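Side-chain contacts in SAM-dependent O-methyltransferase (Leptospira interrogans, PDB 2HNK), which probably transfers the methyl group of S-adenosylmethionine to an oxygen of an acceptor molecule, leaving S-adenosyl-L-homocysteine: residues S139-A142 with S147-L150; G35-A40 with E95-V100; Y15-S20 with I44-G49. One frame throughout, in Å; residues are numbered along the deposited sequence.

Contact 1: S139-A142 with S147-L150; sequences SDFA and SIDL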
loop_
_atom_site.group_PDB
_atom_site.type_symbol
_atom_site.label_atom_id
_atom_site.label_comp_id
_atom_site.label_asym_id
_atom_site.label_seq_id
_atom_site.Cartn_x
_atom_site.Cartn_y
_atom_site.Cartn_z
ATOM N N SER C 139 13.987 -17.713 19.160
ATOM C CA SER C 139 13.164 -18.787 19.692
ATOM C C SER C 139 11.713 -18.319 19.805
ATOM O O SER C 139 11.428 -17.261 20.397
ATOM C CB SER C 139 13.693 -19.258 21.051
ATOM O OG SER C 139 12.824 -20.232 21.617
ATOM N N ASP C 140 10.818 -19.106 19.208
ATOM C CA ASP C 140 9.374 -18.839 19.159
ATOM C C ASP C 140 9.001 -17.679 18.214
ATOM O O ASP C 140 7.873 -17.167 18.248
ATOM C CB ASP C 140 8.788 -18.629 20.567
ATOM C CG ASP C 140 7.319 -19.030 20.661
ATOM O OD1 ASP C 140 6.741 -19.477 19.644
ATOM O OD2 ASP C 140 6.735 -18.903 21.757
ATOM N N PHE C 141 9.956 -17.281 17.377
ATOM C CA PHE C 141 9.716 -16.318 16.299
ATOM C C PHE C 141 9.716 -17.085 14.978
ATOM O O PHE C 141 8.656 -17.527 14.523
ATOM C CB PHE C 141 10.768 -15.190 16.319
ATOM C CG PHE C 141 10.690 -14.243 15.146
ATOM C CD1 PHE C 141 9.654 -13.318 15.042
ATOM C CD2 PHE C 141 11.668 -14.265 14.155
ATOM C CE1 PHE C 141 9.593 -12.439 13.954
ATOM C CE2 PHE C 141 11.607 -13.404 13.072
ATOM C CZ PHE C 141 10.570 -12.483 12.972
ATOM N N ALA C 142 10.900 -17.276 14.391
ATOM C CA ALA C 142 11.049 -17.990 13.115
ATOM C C ALA C 142 12.526 -18.191 12.792
ATOM O O ALA C 142 13.383 -17.533 13.380
ATOM C CB ALA C 142 10.351 -17.232 11.978
ATOM N N SER C 147 10.602 -18.343 5.800
ATOM C CA SER C 147 9.974 -18.319 7.121
ATOM C C SER C 147 9.308 -16.979 7.480
ATOM O O SER C 147 8.574 -16.897 8.464
ATOM C CB SER C 147 11.007 -18.701 8.189
ATOM O OG SER C 147 12.132 -17.841 8.148
ATOM N N ILE C 148 9.563 -15.942 6.679
ATOM C CA ILE C 148 9.139 -14.580 7.014
ATOM C C ILE C 148 7.995 -14.074 6.129
ATOM O O ILE C 148 7.975 -14.311 4.919
ATOM C CB ILE C 148 10.350 -13.591 6.982
ATOM C CG1 ILE C 148 11.533 -14.156 7.797
ATOM C CG2 ILE C 148 9.951 -12.201 7.472
ATOM C CD1 ILE C 148 11.254 -14.389 9.302
ATOM N N ASP C 149 7.047 -13.374 6.743
ATOM C CA ASP C 149 5.909 -12.817 6.011
ATOM C C ASP C 149 6.226 -11.475 5.372
ATOM O O ASP C 149 5.844 -11.214 4.225
ATOM C CB ASP C 149 4.715 -12.650 6.948
ATOM C CG ASP C 149 4.228 -13.963 7.500
ATOM O OD1 ASP C 149 4.206 -14.944 6.744
ATOM O OD2 ASP C 149 3.853 -14.007 8.679
ATOM N N LEU C 150 6.924 -10.628 6.125
ATOM C CA LEU C 150 7.129 -9.250 5.723
ATOM C C LEU C 150 8.470 -8.716 6.210
ATOM O O LEU C 150 8.893 -8.992 7.336
ATOM C CB LEU C 150 5.963 -8.375 6.209
ATOM C CG LEU C 150 5.869 -6.909 5.773
ATOM C CD1 LEU C 150 4.412 -6.447 5.711
ATOM C CD2 LEU C 150 6.665 -5.999 6.700
#

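Contact 2: G35-A40 with E95-V100; sequences GTLAQA and EEWTNV. With SAH (S-adenosyl-L-homocysteine), chain O.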
loop_
_atom_site.group_PDB
_atom_site.type_symbol
_atom_site.label_atom_id
_atom_site.label_comp_id
_atom_site.label_asym_id
_atom_site.label_seq_id
_atom_site.Cartn_x
_atom_site.Cartn_y
_atom_site.Cartn_z
ATOM N N GLY C 35 13.482 14.047 17.496
ATOM C CA GLY C 35 13.747 15.380 16.934
ATOM C C GLY C 35 14.899 16.121 17.602
ATOM O O GLY C 35 15.529 16.989 16.997
ATOM N N THR C 36 15.166 15.772 18.857
ATOM C CA THR C 36 16.293 16.304 19.615
ATOM C C THR C 36 17.630 15.771 19.080
ATOM O O THR C 36 18.657 16.458 19.152
ATOM C CB THR C 36 16.130 15.960 21.109
ATOM O OG1 THR C 36 15.046 16.725 21.653
ATOM C CG2 THR C 36 17.389 16.260 21.891
ATOM N N LEU C 37 17.608 14.556 18.533
ATOM C CA LEU C 37 18.824 13.907 18.037
ATOM C C LEU C 37 19.224 14.433 16.658
ATOM O O LEU C 37 18.364 14.799 15.853
ATOM C CB LEU C 37 18.646 12.391 18.011
ATOM C CG LEU C 37 17.879 11.746 19.174
ATOM C CD1 LEU C 37 17.747 10.250 18.935
ATOM C CD2 LEU C 37 18.516 12.021 20.537
ATOM N N ALA C 38 20.532 14.482 16.399
ATOM C CA ALA C 38 21.074 14.969 15.120
ATOM C C ALA C 38 20.506 14.198 13.925
ATOM O O ALA C 38 20.133 14.790 12.909
ATOM C CB ALA C 38 22.608 14.908 15.120
ATOM N N GLN C 39 20.429 12.878 14.066
ATOM C CA GLN C 39 19.892 12.012 13.018
ATOM C C GLN C 39 18.370 11.914 13.140
ATOM O O GLN C 39 17.786 10.864 12.869
ATOM C CB GLN C 39 20.533 10.616 13.080
ATOM C CG GLN C 39 22.061 10.607 13.153
ATOM C CD GLN C 39 22.605 10.574 14.580
ATOM O OE1 GLN C 39 21.940 10.983 15.538
ATOM N NE2 GLN C 39 23.833 10.086 14.721
ATOM N N ALA C 40 17.739 13.018 13.547
ATOM C CA ALA C 40 16.285 13.093 13.733
ATOM C C ALA C 40 15.527 12.756 12.457
ATOM O O ALA C 40 14.521 12.045 12.498
ATOM C CB ALA C 40 15.885 14.476 14.219
ATOM N N GLU C 95 23.029 -0.060 20.356
ATOM C CA GLU C 95 22.455 -0.274 21.683
ATOM C C GLU C 95 21.753 0.991 22.155
ATOM O O GLU C 95 20.635 0.935 22.671
ATOM C CB GLU C 95 23.534 -0.665 22.700
ATOM C CG GLU C 95 22.975 -1.297 23.985
ATOM C CD GLU C 95 23.702 -0.845 25.255
ATOM O OE1 GLU C 95 23.055 -0.809 26.331
ATOM O OE2 GLU C 95 24.910 -0.516 25.186
ATOM N N GLU C 96 22.432 2.121 21.968
ATOM C CA GLU C 96 21.957 3.428 22.391
ATOM C C GLU C 96 20.558 3.754 21.860
ATOM O O GLU C 96 19.669 4.116 22.630
ATOM C CB GLU C 96 22.950 4.510 21.961
ATOM C CG GLU C 96 22.544 5.917 22.370
ATOM C CD GLU C 96 23.607 6.963 22.063
ATOM O OE1 GLU C 96 24.278 6.853 21.015
ATOM O OE2 GLU C 96 23.766 7.909 22.866
ATOM N N TRP C 97 20.372 3.622 20.550
ATOM C CA TRP C 97 19.110 3.996 19.912
ATOM C C TRP C 97 18.009 2.994 20.153
ATOM O O TRP C 97 16.854 3.377 20.319
ATOM C CB TRP C 97 19.298 4.233 18.422
ATOM C CG TRP C 97 20.119 5.440 18.150
ATOM C CD1 TRP C 97 20.196 6.575 18.919
ATOM C CD2 TRP C 97 20.972 5.659 17.025
ATOM N NE1 TRP C 97 21.054 7.481 18.340
ATOM C CE2 TRP C 97 21.539 6.947 17.174
ATOM C CE3 TRP C 97 21.300 4.900 15.896
ATOM C CZ2 TRP C 97 22.427 7.486 16.240
ATOM C CZ3 TRP C 97 22.186 5.439 14.963
ATOM C CH2 TRP C 97 22.740 6.721 15.146
ATOM N N THR C 98 18.363 1.714 20.201
ATOM C CA THR C 98 17.372 0.694 20.492
ATOM C C THR C 98 16.979 0.692 21.973
ATOM O O THR C 98 15.925 0.159 22.335
ATOM C CB THR C 98 17.776 -0.712 19.976
ATOM O OG1 THR C 98 18.984 -1.143 20.614
ATOM C CG2 THR C 98 17.979 -0.679 18.458
ATOM N N ASN C 99 17.806 1.322 22.813
ATOM C CA ASN C 99 17.410 1.618 24.189
ATOM C C ASN C 99 16.261 2.627 24.262
ATOM O O ASN C 99 15.394 2.520 25.145
ATOM C CB ASN C 99 18.602 2.079 25.040
ATOM C CG ASN C 99 19.483 0.926 25.486
ATOM O OD1 ASN C 99 19.061 -0.226 25.467
ATOM N ND2 ASN C 99 20.714 1.232 25.887
ATOM N N VAL C 100 16.256 3.596 23.342
ATOM C CA VAL C 100 15.121 4.514 23.192
ATOM C C VAL C 100 13.907 3.753 22.646
ATOM O O VAL C 100 12.803 3.892 23.168
ATOM C CB VAL C 100 15.436 5.726 22.272
ATOM C CG1 VAL C 100 14.235 6.713 22.226
ATOM C CG2 VAL C 100 16.707 6.434 22.721
HETATM N N SAH O . 13.170 2.358 11.067
HETATM C CA SAH O . 13.690 3.536 11.828
HETATM C CB SAH O . 14.733 4.281 10.994
HETATM C CG SAH O . 15.991 3.464 10.689
HETATM S SD SAH O . 17.430 4.552 10.614
HETATM C C SAH O . 12.590 4.488 12.327
HETATM O O SAH O . 12.859 5.438 13.070
HETATM O OXT SAH O . 11.413 4.336 12.008
HETATM C "C5'" SAH O . 18.612 3.221 10.279
HETATM C "C4'" SAH O . 19.066 2.425 11.498
HETATM O "O4'" SAH O . 19.767 1.282 11.052
HETATM C "C3'" SAH O . 20.013 3.200 12.399
HETATM O "O3'" SAH O . 19.514 3.158 13.715
HETATM C "C2'" SAH O . 21.341 2.471 12.345
HETATM O "O2'" SAH O . 21.908 2.371 13.635
HETATM C "C1'" SAH O . 20.950 1.099 11.805
HETATM N N9 SAH O . 22.009 0.445 11.005
HETATM C C8 SAH O . 23.010 1.026 10.258
HETATM N N7 SAH O . 23.763 0.044 9.701
HETATM C C5 SAH O . 23.257 -1.155 10.076
HETATM C C6 SAH O . 23.623 -2.474 9.806
HETATM N N6 SAH O . 24.668 -2.748 9.034
HETATM N N1 SAH O . 22.895 -3.514 10.356
HETATM C C2 SAH O . 21.803 -3.254 11.164
HETATM N N3 SAH O . 21.442 -1.947 11.429
HETATM C C4 SAH O . 22.157 -0.915 10.899
#

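Contact 3: Y15-S20 with I44-G49; sequences YIFRNS and ISPEEG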
loop_
_atom_site.group_PDB
_atom_site.type_symbol
_atom_site.label_atom_id
_atom_site.label_comp_id
_atom_site.label_asym_id
_atom_site.label_seq_id
_atom_site.Cartn_x
_atom_site.Cartn_y
_atom_site.Cartn_z
ATOM N N TYR C 15 -3.810 18.811 5.824
ATOM C CA TYR C 15 -5.090 18.171 5.549
ATOM C C TYR C 15 -4.967 16.635 5.626
ATOM O O TYR C 15 -5.769 15.980 6.296
ATOM C CB TYR C 15 -5.656 18.608 4.186
ATOM C CG TYR C 15 -6.943 17.897 3.843
ATOM C CD1 TYR C 15 -8.181 18.478 4.140
ATOM C CD2 TYR C 15 -6.930 16.626 3.258
ATOM C CE1 TYR C 15 -9.357 17.828 3.849
ATOM C CE2 TYR C 15 -8.100 15.967 2.966
ATOM C CZ TYR C 15 -9.316 16.571 3.262
ATOM O OH TYR C 15 -10.493 15.929 2.975
ATOM N N ILE C 16 -3.959 16.083 4.945
ATOM C CA ILE C 16 -3.685 14.635 4.963
ATOM C C ILE C 16 -3.536 14.112 6.398
ATOM O O ILE C 16 -4.224 13.171 6.797
ATOM C CB ILE C 16 -2.438 14.256 4.112
ATOM C CG1 ILE C 16 -2.698 14.528 2.625
ATOM C CG2 ILE C 16 -2.083 12.799 4.312
ATOM C CD1 ILE C 16 -1.450 14.533 1.749
ATOM N N PHE C 17 -2.646 14.748 7.160
ATOM C CA PHE C 17 -2.445 14.458 8.575
ATOM C C PHE C 17 -3.773 14.448 9.342
ATOM O O PHE C 17 -4.103 13.468 9.998
ATOM C CB PHE C 17 -1.472 15.481 9.182
ATOM C CG PHE C 17 -1.132 15.222 10.623
ATOM C CD1 PHE C 17 -0.210 14.242 10.973
ATOM C CD2 PHE C 17 -1.722 15.970 11.634
ATOM C CE1 PHE C 17 0.112 13.998 12.308
ATOM C CE2 PHE C 17 -1.408 15.736 12.979
ATOM C CZ PHE C 17 -0.494 14.743 13.314
ATOM N N ARG C 18 -4.535 15.531 9.235
ATOM C CA ARG C 18 -5.775 15.691 9.989
ATOM C C ARG C 18 -6.878 14.715 9.584
ATOM O O ARG C 18 -7.834 14.525 10.323
ATOM C CB ARG C 18 -6.281 17.125 9.877
ATOM C CG ARG C 18 -5.501 18.115 10.710
ATOM C CD ARG C 18 -6.146 19.492 10.646
ATOM N NE ARG C 18 -5.248 20.530 11.157
ATOM C CZ ARG C 18 -5.162 21.765 10.664
ATOM N NH1 ARG C 18 -5.911 22.135 9.625
ATOM N NH2 ARG C 18 -4.304 22.627 11.198
ATOM N N ASN C 19 -6.726 14.095 8.418
ATOM C CA ASN C 19 -7.717 13.173 7.882
ATOM C C ASN C 19 -7.266 11.727 7.748
ATOM O O ASN C 19 -7.960 10.928 7.126
ATOM C CB ASN C 19 -8.209 13.677 6.529
ATOM C CG ASN C 19 -9.144 14.838 6.662
ATOM O OD1 ASN C 19 -10.351 14.660 6.808
ATOM N ND2 ASN C 19 -8.594 16.044 6.630
ATOM N N SER C 20 -6.117 11.379 8.323
ATOM C CA SER C 20 -5.630 10.000 8.226
ATOM C C SER C 20 -4.854 9.537 9.449
ATOM O O SER C 20 -4.788 8.341 9.729
ATOM C CB SER C 20 -4.782 9.802 6.968
ATOM O OG SER C 20 -3.590 10.569 7.035
ATOM N N ILE C 44 10.806 7.946 10.198
ATOM C CA ILE C 44 9.666 8.056 9.304
ATOM C C ILE C 44 8.635 9.087 9.782
ATOM O O ILE C 44 8.639 9.498 10.949
ATOM C CB ILE C 44 9.023 6.656 9.071
ATOM C CG1 ILE C 44 8.322 6.145 10.329
ATOM C CG2 ILE C 44 10.091 5.637 8.626
ATOM C CD1 ILE C 44 7.546 4.879 10.105
ATOM N N SER C 45 7.783 9.529 8.860
ATOM C CA SER C 45 6.611 10.336 9.192
ATOM C C SER C 45 5.533 9.452 9.840
ATOM O O SER C 45 5.545 8.227 9.658
ATOM C CB SER C 45 6.057 10.979 7.919
ATOM O OG SER C 45 5.948 10.024 6.874
ATOM N N PRO C 46 4.617 10.058 10.619
ATOM C CA PRO C 46 3.468 9.304 11.130
ATOM C C PRO C 46 2.525 8.790 10.025
ATOM O O PRO C 46 1.896 7.753 10.198
ATOM C CB PRO C 46 2.760 10.305 12.050
ATOM C CG PRO C 46 3.265 11.629 11.656
ATOM C CD PRO C 46 4.629 11.447 11.109
ATOM N N GLU C 47 2.446 9.520 8.917
ATOM C CA GLU C 47 1.763 9.075 7.707
ATOM C C GLU C 47 2.372 7.777 7.182
ATOM O O GLU C 47 1.658 6.820 6.895
ATOM C CB GLU C 47 1.828 10.150 6.613
ATOM C CG GLU C 47 1.011 11.425 6.864
ATOM C CD GLU C 47 1.719 12.449 7.746
ATOM O OE1 GLU C 47 1.106 13.509 8.015
ATOM O OE2 GLU C 47 2.873 12.203 8.173
ATOM N N GLU C 48 3.695 7.748 7.040
ATOM C CA GLU C 48 4.352 6.521 6.618
ATOM C C GLU C 48 4.110 5.397 7.627
ATOM O O GLU C 48 3.858 4.263 7.235
ATOM C CB GLU C 48 5.845 6.715 6.371
ATOM C CG GLU C 48 6.532 5.391 6.073
ATOM C CD GLU C 48 7.970 5.513 5.643
ATOM O OE1 GLU C 48 8.511 4.485 5.219
ATOM O OE2 GLU C 48 8.556 6.610 5.713
ATOM N N GLY C 49 4.173 5.732 8.913
ATOM C CA GLY C 49 3.810 4.809 9.985
ATOM C C GLY C 49 2.470 4.127 9.759
ATOM O O GLY C 49 2.374 2.898 9.817
#

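Contact 1: S139-A142 with S147-L150
The aromatic ring of Phe141 is the flat group of this contact, and the atom that reaches it from the other segment is the terminal methyl of Ile148. CD1 of Ile148 lies 3.9 Å from CE2 of Phe141, with the neighbouring CZ of Phe141 slightly farther off, 4.2 Å from the same methyl. The two side chains cross at about a right angle, so the isoleucine presents its end to one corner of the ring and does not lie along it. Elsewhere the ring meets that of Phe115, their planes inclined at about 45°, and it also touches Ile65 and Leu89 of the sheet.

Ala142 adds the second apolar partner. Its methyl carbon CB stands 4.0 Å from CD1 of Ile148, which makes that one methyl the meeting point of Phe141 and Ala142. The same CB is 4.1 Å from CB of Ser147 and 4.0 Å from the backbone O of Ser147, where the two backbones come nearest. In Ile148 the CG1 branch stands beside the backbone N (chi1 -50°), and the bend at chi2 carries CD1 up to the ring and the alanine. The hydroxyl of Ser147 is used within the loop, for OG hydrogen-bonds to the carbonyl O of Gly144.

Between the segments the touch is apolar and van der Waals; polar bonds of the loop go elsewhere, from Phe141 O to Arg63 NE and from Asp140 O to Lys87 NZ. The contact lies at the entry into strand 148-153, fourth in chain order of the seven-stranded 3-2-1-4-5-7-6 sheet of class I methyltransferases. The loop, which drops Phe141 onto strands 63-67 and 87-92, is the last leg of the beta-alpha-beta crossover from strand 114-118 through helix 121-130 to strand 148-153 in this modified Rossmann fold.

Contact 2: G35-A40 with E95-V100
Gln39 brings its side-chain amide to the indole of Trp97, in close van der Waals contact with the ring edge and with no bond formed. NE2 of Gln39 is 3.3 Å from CZ2 of Trp97, near the plane of the ring, while OE1 of Gln39 stays at 3.6 Å from the same carbon. Amide and indole planes are 82° apart, nearly perpendicular. A bend at chi2 (93°) turns the glutamine chain so that its flat end arrives at this rim of the benzo ring.

Apolar contact is looser: CD1 of Leu37 comes to 4.4 Å from CD1 of Trp97, at the pyrrole part of the indole. Another aromatic, Phe70, packs edge-to-face with it.

The third kind is contact with the ligand. O2' of S-adenosyl-L-homocysteine sits in the plane of the indole, 3.4 Å from CZ3 of Trp97, and O3' of the ligand is 3.3 Å from CE3 of Trp97. The ribose thus meets the benzo ring across from CZ2, the carbon nearest Gln39. With Asp92, which hydrogen-bonds the ligand at the end of strand 87-92, Trp97 places this contact at the cofactor site of the Rossmann-like methyltransferase fold.

Contact 3: Y15-S20 with I44-G49
Phe17 and Glu47 meet through a bent glutamate and an extended aromatic side chain. The phenyl group of Phe17 stands opposite its own backbone N (chi1 -177°), which sends the ring out from helix 10-18 with one edge along the start of helix 46-59. Glu47 folds at chi2 (83°), and this fold turns its carboxylate back to that edge. OE1 of Glu47 lies in the plane of the ring, 3.3 Å from CD1 of Phe17 and 3.4 Å from CB of Phe17. The carboxylate plane itself is turned 51° from the ring, and OE2 makes a long, weak ion pair with Lys4 of the second subunit.

Farther along the same ring, CE1 of Phe17 touches CG of Pro46 at 4.0 Å. Ile16 supplies a lesser apolar touch, its CG2 4.2 Å from CG of Glu47.

Side chains also tie the helix ends. Asn19 ND2 bonds Tyr15 O at 2.8 Å, nearly straight, and lies over the centre of one face of the Tyr15 ring. Ser20 OG bonds to the carbonyl O of Ile16 at 2.7 Å, which Asn19 N approaches from the other face; Ser45 is the N-cap of helix 46-59, its OG accepting from Glu48 N.

The second subunit also borders the contact, Tyr15 hydrogen-bonding its Asn205 and Ile16 packing on its Leu183; within the chain, Pro46 rests on Tyr73 of helix 73-81.

How the contacts relate
Burial separates the three examples. Contact 3 is buried, partly by the second subunit; contact 1 is partly buried against the sheet; contact 2 lies at the surface, beside the ligand. Contacts 2 and 3 are close in sequence, since 35-40 lies in the loop after helix 25-35, and 44-49 runs from that loop into helix 46-59, yet they do not otherwise touch. Contact 1 lies across the chain's centre from contact 3, their centres about 29 Å apart. The chemistry differs with place: one isoleucine methyl meets a ring and an alanine at the sheet, an amide and ribose oxygens meet an indole at the pocket, and a carboxylate meets a phenyl edge between helices.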